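Local coordinates for protein eukaryotic translation initiation factor 2A (PDB 3WJ9) that probably directs initiator methionyl-tRNA to 40S ribosomal subunits in a codon-dependent manner, in the early steps of translating a small number of specific mRNAs, at residues Val143-His148 / Arg164-Ser169; Pro159-Arg164 / Pro201-Pro206; Asn129-Cys134 / Asp170-Pro175. All coordinates share one frame; numbering follows the deposited sequence.

Contact 1 (Val143-His148 / Arg164-Ser169); sequences VTNEVH and RVEGIS
The carboxamide of N145 is modelled against the backbone of G167, with OD1 3.0 Å from N of G167, though the fit of this amide is too tight to be certain. On the other side of the hairpin the imidazole of H148 has CG2 of V143 over one face, 3.3 Å above the ring plane and displaced toward the rim, while the carboxylate carbon CD of E146 lies at the ring edge, in its plane. N145 and G167 also bring the two backbones closest, their CA atoms 4.2 Å apart. Each takes up a positive phi: N145 in the type II turn from V143 to E146, which is closed by a pair of backbone hydrogen bonds between those two residues, and G167 where the linker bends, a conformation that favours glycine. Beside the turn runs an apolar contact. I168 has CG1 anti to its carbonyl carbon (chi1 -64°), and this carries CD1 to 3.7 Å from CG2 of V147, the two side chains meeting at about a right angle. The same methyl rests 3.8 Å from the backbone C of E146. The tight turn joins strands 138-143 and 146-151 of one propeller blade. L142 of strand 138-143 packs on both V147 and I168, V147 also touches L163, and V165 leans on R196 and Y198 of strand 193-199, so the linker 164-169 is held between two successive blades.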
loop_
_atom_site.group_PDB
_atom_site.type_symbol
_atom_site.label_atom_id
_atom_site.label_comp_id
_atom_site.label_asym_id
_atom_site.label_seq_id
_atom_site.Cartn_x
_atom_site.Cartn_y
_atom_site.Cartn_z
ATOM N N VAL A 143 -5.084 7.545 -18.706
ATOM C CA VAL A 143 -5.361 7.236 -20.095
ATOM C C VAL A 143 -4.037 7.245 -20.840
ATOM O O VAL A 143 -3.079 7.895 -20.403
ATOM C CB VAL A 143 -6.351 8.246 -20.714
ATOM C CG1 VAL A 143 -6.966 7.688 -21.987
ATOM C CG2 VAL A 143 -7.445 8.569 -19.711
ATOM N N THR A 144 -3.963 6.479 -21.924
ATOM C CA THR A 144 -2.835 6.574 -22.843
ATOM C C THR A 144 -2.540 8.032 -23.092
ATOM O O THR A 144 -3.495 8.798 -23.408
ATOM C CB THR A 144 -3.138 5.927 -24.205
ATOM O OG1 THR A 144 -4.452 6.321 -24.628
ATOM C CG2 THR A 144 -3.096 4.405 -24.116
ATOM N N ASN A 145 -1.293 8.444 -22.926
ATOM C CA ASN A 145 -0.868 9.760 -23.364
ATOM C C ASN A 145 -1.736 10.843 -22.752
ATOM O O ASN A 145 -1.970 11.882 -23.367
ATOM C CB ASN A 145 -0.909 9.859 -24.890
ATOM C CG ASN A 145 -0.150 8.737 -25.569
ATOM O OD1 ASN A 145 0.919 8.330 -25.115
ATOM N ND2 ASN A 145 -0.700 8.232 -26.667
ATOM N N GLU A 146 -2.202 10.611 -21.532
ATOM C CA GLU A 146 -2.960 11.635 -20.826
ATOM C C GLU A 146 -3.263 11.168 -19.389
ATOM O O GLU A 146 -3.297 9.970 -19.105
ATOM C CB GLU A 146 -4.124 12.068 -21.710
ATOM C CG GLU A 146 -4.965 13.178 -21.163
ATOM C CD GLU A 146 -6.057 13.579 -22.118
ATOM O OE1 GLU A 146 -6.190 12.946 -23.188
ATOM O OE2 GLU A 146 -6.779 14.536 -21.790
ATOM N N VAL A 147 -3.491 12.121 -18.488
ATOM C CA VAL A 147 -3.821 11.821 -17.096
ATOM C C VAL A 147 -5.015 12.714 -16.758
ATOM O O VAL A 147 -4.965 13.927 -16.956
ATOM C CB VAL A 147 -2.699 12.035 -16.058
ATOM C CG1 VAL A 147 -3.274 12.188 -14.656
ATOM C CG2 VAL A 147 -1.702 10.889 -16.120
ATOM N N HIS A 148 -6.088 12.106 -16.257
ATOM C CA HIS A 148 -7.306 12.842 -15.921
ATOM C C HIS A 148 -7.430 13.118 -14.424
ATOM O O HIS A 148 -7.041 12.298 -13.594
ATOM C CB HIS A 148 -8.541 12.077 -16.401
ATOM C CG HIS A 148 -8.615 11.920 -17.889
ATOM N ND1 HIS A 148 -7.746 12.554 -18.746
ATOM C CD2 HIS A 148 -9.461 11.203 -18.665
ATOM C CE1 HIS A 148 -8.051 12.232 -19.994
ATOM N NE2 HIS A 148 -9.087 11.417 -19.972
ATOM N N ARG A 164 -1.012 17.883 -19.699
ATOM C CA ARG A 164 -0.487 18.215 -21.017
ATOM C C ARG A 164 0.380 17.125 -21.643
ATOM O O ARG A 164 0.167 16.743 -22.795
ATOM C CB ARG A 164 0.334 19.504 -20.936
ATOM C CG ARG A 164 -0.430 20.713 -20.429
ATOM C CD ARG A 164 -1.496 21.169 -21.409
ATOM N NE ARG A 164 -2.220 22.329 -20.902
ATOM C CZ ARG A 164 -1.808 23.586 -21.036
ATOM N NH1 ARG A 164 -0.672 23.850 -21.665
ATOM N NH2 ARG A 164 -2.532 24.580 -20.540
ATOM N N VAL A 165 1.360 16.642 -20.885
ATOM C CA VAL A 165 2.426 15.807 -21.441
ATOM C C VAL A 165 1.921 14.529 -22.121
ATOM O O VAL A 165 0.846 14.016 -21.798
ATOM C CB VAL A 165 3.457 15.431 -20.354
ATOM C CG1 VAL A 165 3.869 16.670 -19.572
ATOM C CG2 VAL A 165 2.893 14.378 -19.413
ATOM N N GLU A 166 2.713 14.032 -23.069
ATOM C CA GLU A 166 2.306 12.929 -23.935
ATOM C C GLU A 166 3.135 11.671 -23.680
ATOM O O GLU A 166 4.290 11.751 -23.257
ATOM C CB GLU A 166 2.419 13.361 -25.405
ATOM C CG GLU A 166 2.283 12.247 -26.440
ATOM C CD GLU A 166 1.876 12.759 -27.811
ATOM O OE1 GLU A 166 1.610 13.972 -27.941
ATOM O OE2 GLU A 166 1.839 11.949 -28.764
ATOM N N GLY A 167 2.532 10.513 -23.931
ATOM C CA GLY A 167 3.233 9.250 -23.833
ATOM C C GLY A 167 3.471 8.829 -22.400
ATOM O O GLY A 167 4.521 8.289 -22.075
ATOM N N ILE A 168 2.491 9.086 -21.541
ATOM C CA ILE A 168 2.572 8.690 -20.140
ATOM C C ILE A 168 2.365 7.194 -19.948
ATOM O O ILE A 168 1.330 6.654 -20.341
ATOM C CB ILE A 168 1.514 9.408 -19.279
ATOM C CG1 ILE A 168 1.749 10.919 -19.267
ATOM C CG2 ILE A 168 1.505 8.832 -17.868
ATOM C CD1 ILE A 168 0.504 11.725 -18.920
ATOM N N SER A 169 3.305 6.525 -19.276
ATOM C CA SER A 169 3.132 5.106 -18.920
ATOM C C SER A 169 2.583 4.837 -17.502
ATOM O O SER A 169 1.660 4.043 -17.331
ATOM C CB SER A 169 4.445 4.346 -19.117
ATOM O OG SER A 169 4.407 3.088 -18.467
#

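Contact 2 (Pro159-Arg164 / Pro201-Pro206); sequences PIAKLR and PNFNSP
A161 and F203 make the closest approach, with CB of A161 3.4 Å from CZ of the phenyl ring. The methyl comes in obliquely at the far end of the ring and also reaches CE2. At the edge, near the ring plane, CD1 of L163 lies 3.9 Å from CD1 of F203, and the carbonyl oxygen of K162 approaches that same ring carbon at a slant. Three consecutive residues therefore receive one aromatic side chain, which F203 directs at them by holding CG anti to its carbonyl carbon (chi1 -59°). L163 has CG anti to the backbone N instead (chi1 -161°), which takes its branch toward the ring edge. Farther out, R164 brings NH2 to 3.9 Å from ND2 of N204. The guanidinium and amide planes are inclined by 51°, and no hydrogen bond joins them; both residues also touch a crystal neighbour, which may influence their poses.

In the beta-propeller this is an outer, solvent-facing seam: segment 159-164 carries the last strand of one four-stranded blade, and segment 201-206 is the turn between the last two strands of the next. Behind the first shell, A161 is set by its own sheet. It pairs through its backbone with F149 of strand 146-151, where I160 and A161 together face F149 in a classic beta bulge. K162, whose CB points away from the phenylalanine, lays its chain on E146 of that strand. On the other segment, a weak backbone bond from N of F203 to O of P201 spans the bend that presents the ring.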
loop_
_atom_site.group_PDB
_atom_site.type_symbol
_atom_site.label_atom_id
_atom_site.label_comp_id
_atom_site.label_asym_id
_atom_site.label_seq_id
_atom_site.Cartn_x
_atom_site.Cartn_y
_atom_site.Cartn_z
ATOM N N PRO A 159 -13.886 14.930 -16.159
ATOM C CA PRO A 159 -12.566 15.462 -15.800
ATOM C C PRO A 159 -12.548 16.982 -15.656
ATOM O O PRO A 159 -12.769 17.699 -16.634
ATOM C CB PRO A 159 -11.682 15.023 -16.972
ATOM C CG PRO A 159 -12.357 13.820 -17.514
ATOM C CD PRO A 159 -13.824 14.099 -17.373
ATOM N N ILE A 160 -12.282 17.462 -14.445
ATOM C CA ILE A 160 -12.190 18.895 -14.195
ATOM C C ILE A 160 -10.851 19.426 -14.697
ATOM O O ILE A 160 -10.677 20.630 -14.893
ATOM C CB ILE A 160 -12.351 19.220 -12.692
ATOM C CG1 ILE A 160 -12.666 20.704 -12.492
ATOM C CG2 ILE A 160 -11.113 18.796 -11.910
ATOM C CD1 ILE A 160 -12.807 21.112 -11.045
ATOM N N ALA A 161 -9.913 18.512 -14.920
ATOM C CA ALA A 161 -8.575 18.876 -15.362
ATOM C C ALA A 161 -7.882 17.709 -16.056
ATOM O O ALA A 161 -8.160 16.545 -15.768
ATOM C CB ALA A 161 -7.749 19.354 -14.185
ATOM N N LYS A 162 -6.982 18.038 -16.979
ATOM C CA LYS A 162 -6.215 17.045 -17.722
ATOM C C LYS A 162 -4.744 17.446 -17.742
ATOM O O LYS A 162 -4.415 18.603 -17.492
ATOM C CB LYS A 162 -6.749 16.902 -19.150
ATOM C CG LYS A 162 -8.262 16.773 -19.246
ATOM C CD LYS A 162 -8.729 16.740 -20.692
ATOM C CE LYS A 162 -10.236 16.881 -20.789
ATOM N NZ LYS A 162 -10.680 18.255 -20.427
ATOM N N LEU A 163 -3.856 16.501 -18.038
ATOM C CA LEU A 163 -2.430 16.819 -18.064
ATOM C C LEU A 163 -1.888 16.906 -19.486
ATOM O O LEU A 163 -2.241 16.108 -20.354
ATOM C CB LEU A 163 -1.624 15.796 -17.260
ATOM C CG LEU A 163 -0.236 16.309 -16.865
ATOM C CD1 LEU A 163 -0.363 17.631 -16.122
ATOM C CD2 LEU A 163 0.516 15.294 -16.020
ATOM N N ARG A 164 -1.012 17.883 -19.699
ATOM C CA ARG A 164 -0.487 18.215 -21.017
ATOM C C ARG A 164 0.380 17.125 -21.643
ATOM O O ARG A 164 0.167 16.743 -22.795
ATOM C CB ARG A 164 0.334 19.504 -20.936
ATOM C CG ARG A 164 -0.430 20.713 -20.429
ATOM C CD ARG A 164 -1.496 21.169 -21.409
ATOM N NE ARG A 164 -2.220 22.329 -20.902
ATOM C CZ ARG A 164 -1.808 23.586 -21.036
ATOM N NH1 ARG A 164 -0.672 23.850 -21.665
ATOM N NH2 ARG A 164 -2.532 24.580 -20.540
ATOM N N PRO A 201 -2.532 23.070 -9.020
ATOM C CA PRO A 201 -2.772 24.436 -9.496
ATOM C C PRO A 201 -2.005 24.785 -10.780
ATOM O O PRO A 201 -2.584 25.373 -11.692
ATOM C CB PRO A 201 -2.268 25.290 -8.341
ATOM C CG PRO A 201 -2.545 24.471 -7.138
ATOM C CD PRO A 201 -2.429 23.023 -7.547
ATOM N N ASN A 202 -0.712 24.486 -10.791
ATOM C CA ASN A 202 0.095 24.782 -11.950
ATOM C C ASN A 202 0.256 23.562 -12.831
ATOM O O ASN A 202 1.123 22.721 -12.610
ATOM C CB ASN A 202 1.469 25.305 -11.524
ATOM C CG ASN A 202 1.416 26.102 -10.235
ATOM O OD1 ASN A 202 0.392 26.699 -9.903
ATOM N ND2 ASN A 202 2.521 26.113 -9.501
ATOM N N PHE A 203 -0.577 23.507 -13.858
ATOM C CA PHE A 203 -0.377 22.616 -14.996
ATOM C C PHE A 203 0.604 23.275 -15.954
ATOM O O PHE A 203 1.409 22.609 -16.611
ATOM C CB PHE A 203 -1.702 22.319 -15.709
ATOM C CG PHE A 203 -2.746 21.685 -14.825
ATOM C CD1 PHE A 203 -2.668 20.348 -14.478
ATOM C CD2 PHE A 203 -3.814 22.430 -14.356
ATOM C CE1 PHE A 203 -3.630 19.766 -13.668
ATOM C CE2 PHE A 203 -4.781 21.856 -13.551
ATOM C CZ PHE A 203 -4.686 20.520 -13.202
ATOM N N ASN A 204 0.527 24.598 -16.007
ATOM C CA ASN A 204 1.297 25.388 -16.947
ATOM C C ASN A 204 2.786 25.295 -16.631
ATOM O O ASN A 204 3.630 25.163 -17.516
ATOM C CB ASN A 204 0.853 26.836 -16.881
ATOM C CG ASN A 204 -0.608 26.979 -16.481
ATOM O OD1 ASN A 204 -0.918 27.677 -15.520
ATOM N ND2 ASN A 204 -1.505 26.315 -17.205
ATOM N N SER A 205 3.103 25.302 -15.344
ATOM C CA SER A 205 4.487 25.414 -14.904
ATOM C C SER A 205 4.981 24.150 -14.206
ATOM O O SER A 205 4.655 23.914 -13.041
ATOM C CB SER A 205 4.630 26.618 -13.974
ATOM O OG SER A 205 4.220 27.797 -14.643
ATOM N N PRO A 206 5.766 23.330 -14.922
ATOM C CA PRO A 206 6.388 22.135 -14.342
ATOM C C PRO A 206 7.236 22.485 -13.128
ATOM O O PRO A 206 7.661 23.630 -12.981
ATOM C CB PRO A 206 7.262 21.603 -15.482
ATOM C CG PRO A 206 6.635 22.130 -16.717
ATOM C CD PRO A 206 6.071 23.470 -16.356
#

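Contact 3 (Asn129-Cys134 / Asp170-Pro175); sequences NLQYTC and DFALSP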
loop_
_atom_site.group_PDB
_atom_site.type_symbol
_atom_site.label_atom_id
_atom_site.label_comp_id
_atom_site.label_asym_id
_atom_site.label_seq_id
_atom_site.Cartn_x
_atom_site.Cartn_y
_atom_site.Cartn_z
ATOM N N ASN A 129 -7.038 1.023 -9.465
ATOM C CA ASN A 129 -7.859 1.989 -8.742
ATOM C C ASN A 129 -7.523 3.437 -9.072
ATOM O O ASN A 129 -6.450 3.736 -9.596
ATOM C CB ASN A 129 -7.719 1.767 -7.233
ATOM C CG ASN A 129 -8.888 2.334 -6.446
ATOM O OD1 ASN A 129 -9.614 3.203 -6.929
ATOM N ND2 ASN A 129 -9.069 1.848 -5.225
ATOM N N LEU A 130 -8.460 4.331 -8.771
ATOM C CA LEU A 130 -8.193 5.759 -8.812
ATOM C C LEU A 130 -7.282 6.125 -7.653
ATOM O O LEU A 130 -7.406 5.570 -6.563
ATOM C CB LEU A 130 -9.491 6.564 -8.732
ATOM C CG LEU A 130 -10.544 6.349 -9.813
ATOM C CD1 LEU A 130 -11.868 6.966 -9.393
ATOM C CD2 LEU A 130 -10.041 6.969 -11.095
ATOM N N GLN A 131 -6.362 7.052 -7.889
ATOM C CA GLN A 131 -5.573 7.609 -6.802
ATOM C C GLN A 131 -6.327 8.808 -6.249
ATOM O O GLN A 131 -7.196 9.361 -6.921
ATOM C CB GLN A 131 -4.174 8.007 -7.272
ATOM C CG GLN A 131 -3.415 6.886 -7.961
ATOM C CD GLN A 131 -1.971 7.246 -8.241
ATOM O OE1 GLN A 131 -1.417 8.163 -7.636
ATOM N NE2 GLN A 131 -1.355 6.531 -9.176
ATOM N N TYR A 132 -6.009 9.200 -5.022
ATOM C CA TYR A 132 -6.711 10.306 -4.387
ATOM C C TYR A 132 -5.756 11.266 -3.700
ATOM O O TYR A 132 -4.609 10.924 -3.412
ATOM C CB TYR A 132 -7.718 9.789 -3.358
ATOM C CG TYR A 132 -8.914 9.056 -3.926
ATOM C CD1 TYR A 132 -8.810 7.742 -4.364
ATOM C CD2 TYR A 132 -10.151 9.679 -4.009
ATOM C CE1 TYR A 132 -9.904 7.073 -4.880
ATOM C CE2 TYR A 132 -11.251 9.017 -4.523
ATOM C CZ TYR A 132 -11.122 7.715 -4.957
ATOM O OH TYR A 132 -12.214 7.052 -5.470
ATOM N N THR A 133 -6.244 12.473 -3.442
ATOM C CA THR A 133 -5.556 13.407 -2.566
ATOM C C THR A 133 -5.921 13.042 -1.132
ATOM O O THR A 133 -6.873 12.298 -0.910
ATOM C CB THR A 133 -5.940 14.865 -2.869
ATOM O OG1 THR A 133 -7.359 15.022 -2.748
ATOM C CG2 THR A 133 -5.520 15.234 -4.282
ATOM N N CYS A 134 -5.169 13.550 -0.163
ATOM C CA CYS A 134 -5.412 13.205 1.236
ATOM C C CYS A 134 -6.724 13.779 1.760
ATOM O O CYS A 134 -7.357 13.189 2.636
ATOM C CB CYS A 134 -4.252 13.675 2.115
ATOM S SG CYS A 134 -2.853 12.540 2.139
ATOM N N ASP A 170 3.154 5.506 -16.502
ATOM C CA ASP A 170 2.656 5.500 -15.123
ATOM C C ASP A 170 2.792 6.855 -14.421
ATOM O O ASP A 170 3.559 7.714 -14.849
ATOM C CB ASP A 170 3.389 4.438 -14.298
ATOM C CG ASP A 170 3.446 3.095 -14.992
ATOM O OD1 ASP A 170 2.551 2.820 -15.819
ATOM O OD2 ASP A 170 4.382 2.314 -14.710
ATOM N N PHE A 171 2.043 7.023 -13.333
ATOM C CA PHE A 171 2.034 8.263 -12.554
ATOM C C PHE A 171 1.828 7.983 -11.062
ATOM O O PHE A 171 1.506 6.860 -10.683
ATOM C CB PHE A 171 0.931 9.193 -13.060
ATOM C CG PHE A 171 -0.436 8.821 -12.565
ATOM C CD1 PHE A 171 -1.052 7.667 -13.012
ATOM C CD2 PHE A 171 -1.103 9.618 -11.649
ATOM C CE1 PHE A 171 -2.305 7.310 -12.556
ATOM C CE2 PHE A 171 -2.359 9.268 -11.193
ATOM C CZ PHE A 171 -2.961 8.111 -11.647
ATOM N N ALA A 172 2.007 9.004 -10.225
ATOM C CA ALA A 172 1.772 8.872 -8.786
ATOM C C ALA A 172 1.487 10.223 -8.133
ATOM O O ALA A 172 2.253 11.172 -8.296
ATOM C CB ALA A 172 2.963 8.203 -8.110
ATOM N N LEU A 173 0.388 10.299 -7.387
ATOM C CA LEU A 173 -0.025 11.542 -6.737
ATOM C C LEU A 173 0.818 11.865 -5.505
ATOM O O LEU A 173 1.650 11.061 -5.084
ATOM C CB LEU A 173 -1.502 11.469 -6.342
ATOM C CG LEU A 173 -2.515 12.130 -7.279
ATOM C CD1 LEU A 173 -2.273 11.707 -8.714
ATOM C CD2 LEU A 173 -3.935 11.787 -6.857
ATOM N N SER A 174 0.595 13.047 -4.935
ATOM C CA SER A 174 1.279 13.455 -3.711
ATOM C C SER A 174 0.308 13.494 -2.533
ATOM O O SER A 174 -0.797 14.026 -2.652
ATOM C CB SER A 174 1.943 14.824 -3.896
ATOM O OG SER A 174 2.472 15.312 -2.676
ATOM N N PRO A 175 0.720 12.927 -1.389
ATOM C CA PRO A 175 -0.111 12.892 -0.183
ATOM C C PRO A 175 0.141 14.081 0.741
ATOM O O PRO A 175 -0.176 14.021 1.928
ATOM C CB PRO A 175 0.309 11.580 0.486
ATOM C CG PRO A 175 1.708 11.283 -0.050
ATOM C CD PRO A 175 2.012 12.257 -1.168
#
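Segments 129-134 and 170-175 run side by side in nearly the same direction, 18° apart, with the CA atoms of Q131 and L173 separated by 6.8 Å. They carry the first strands of two successive blades in the beta-propeller part of the factor, and the side chain of Q131 bridges them in place of direct strand pairing. Its OE1 accepts a hydrogen bond of 2.8 Å from N of L173, fairly straight and in the carbonyl plane of the glutamine. Its NE2 donates a longer one, 3.3 Å, to O of F171; the acceptor lies nearly in the amide plane, but the donor stands well above the plane of the F171 carbonyl. The same amide is stacked on the F171 ring, the planes 11° apart and NE2 above one face, offset toward the rim near CZ. CG of F171 sits between its backbone N and carbonyl carbon (chi1 79°), which turns the ring back over the amide. A leucine in place of Q131 would probably deprive N of L173 and O of F171 of these side-chain partners and leave the F171 face without its polar stack. CD1 of L173 lies at the edge of the phenyl ring, in its plane, while CD2 packs 3.6 Å from O of Y132. Farther along the segment, OG1 of T133 is hydrogen-bonded with D135, S137 and L138 of its own blade, whereas A172 and P175 touch F220 and W222 of the blade beyond. At the end of the seam, SG of C134 rests 3.7 Å from CB of P175.

From the N terminus, the chain enters contact 3 at 129-134, the first strand of a blade, and turns through the hairpin at 143-148, which opens contact 1. It next runs along the outermost strand at 159-164, which opens contact 2. R164, shared by contacts 1 and 2, begins the linker whose return to the hairpin closes a loop of 15 intervening residues. Residues 170-175 then close contact 3, so contact 1 falls within its span. Contact 2 crosses both, closing last at 201-206. Contact 3 joins the first strands of two neighbouring blades, and contact 2 joins the last strand of one to a turn of the next, while contact 1 fastens the linker between those blades to the first of them.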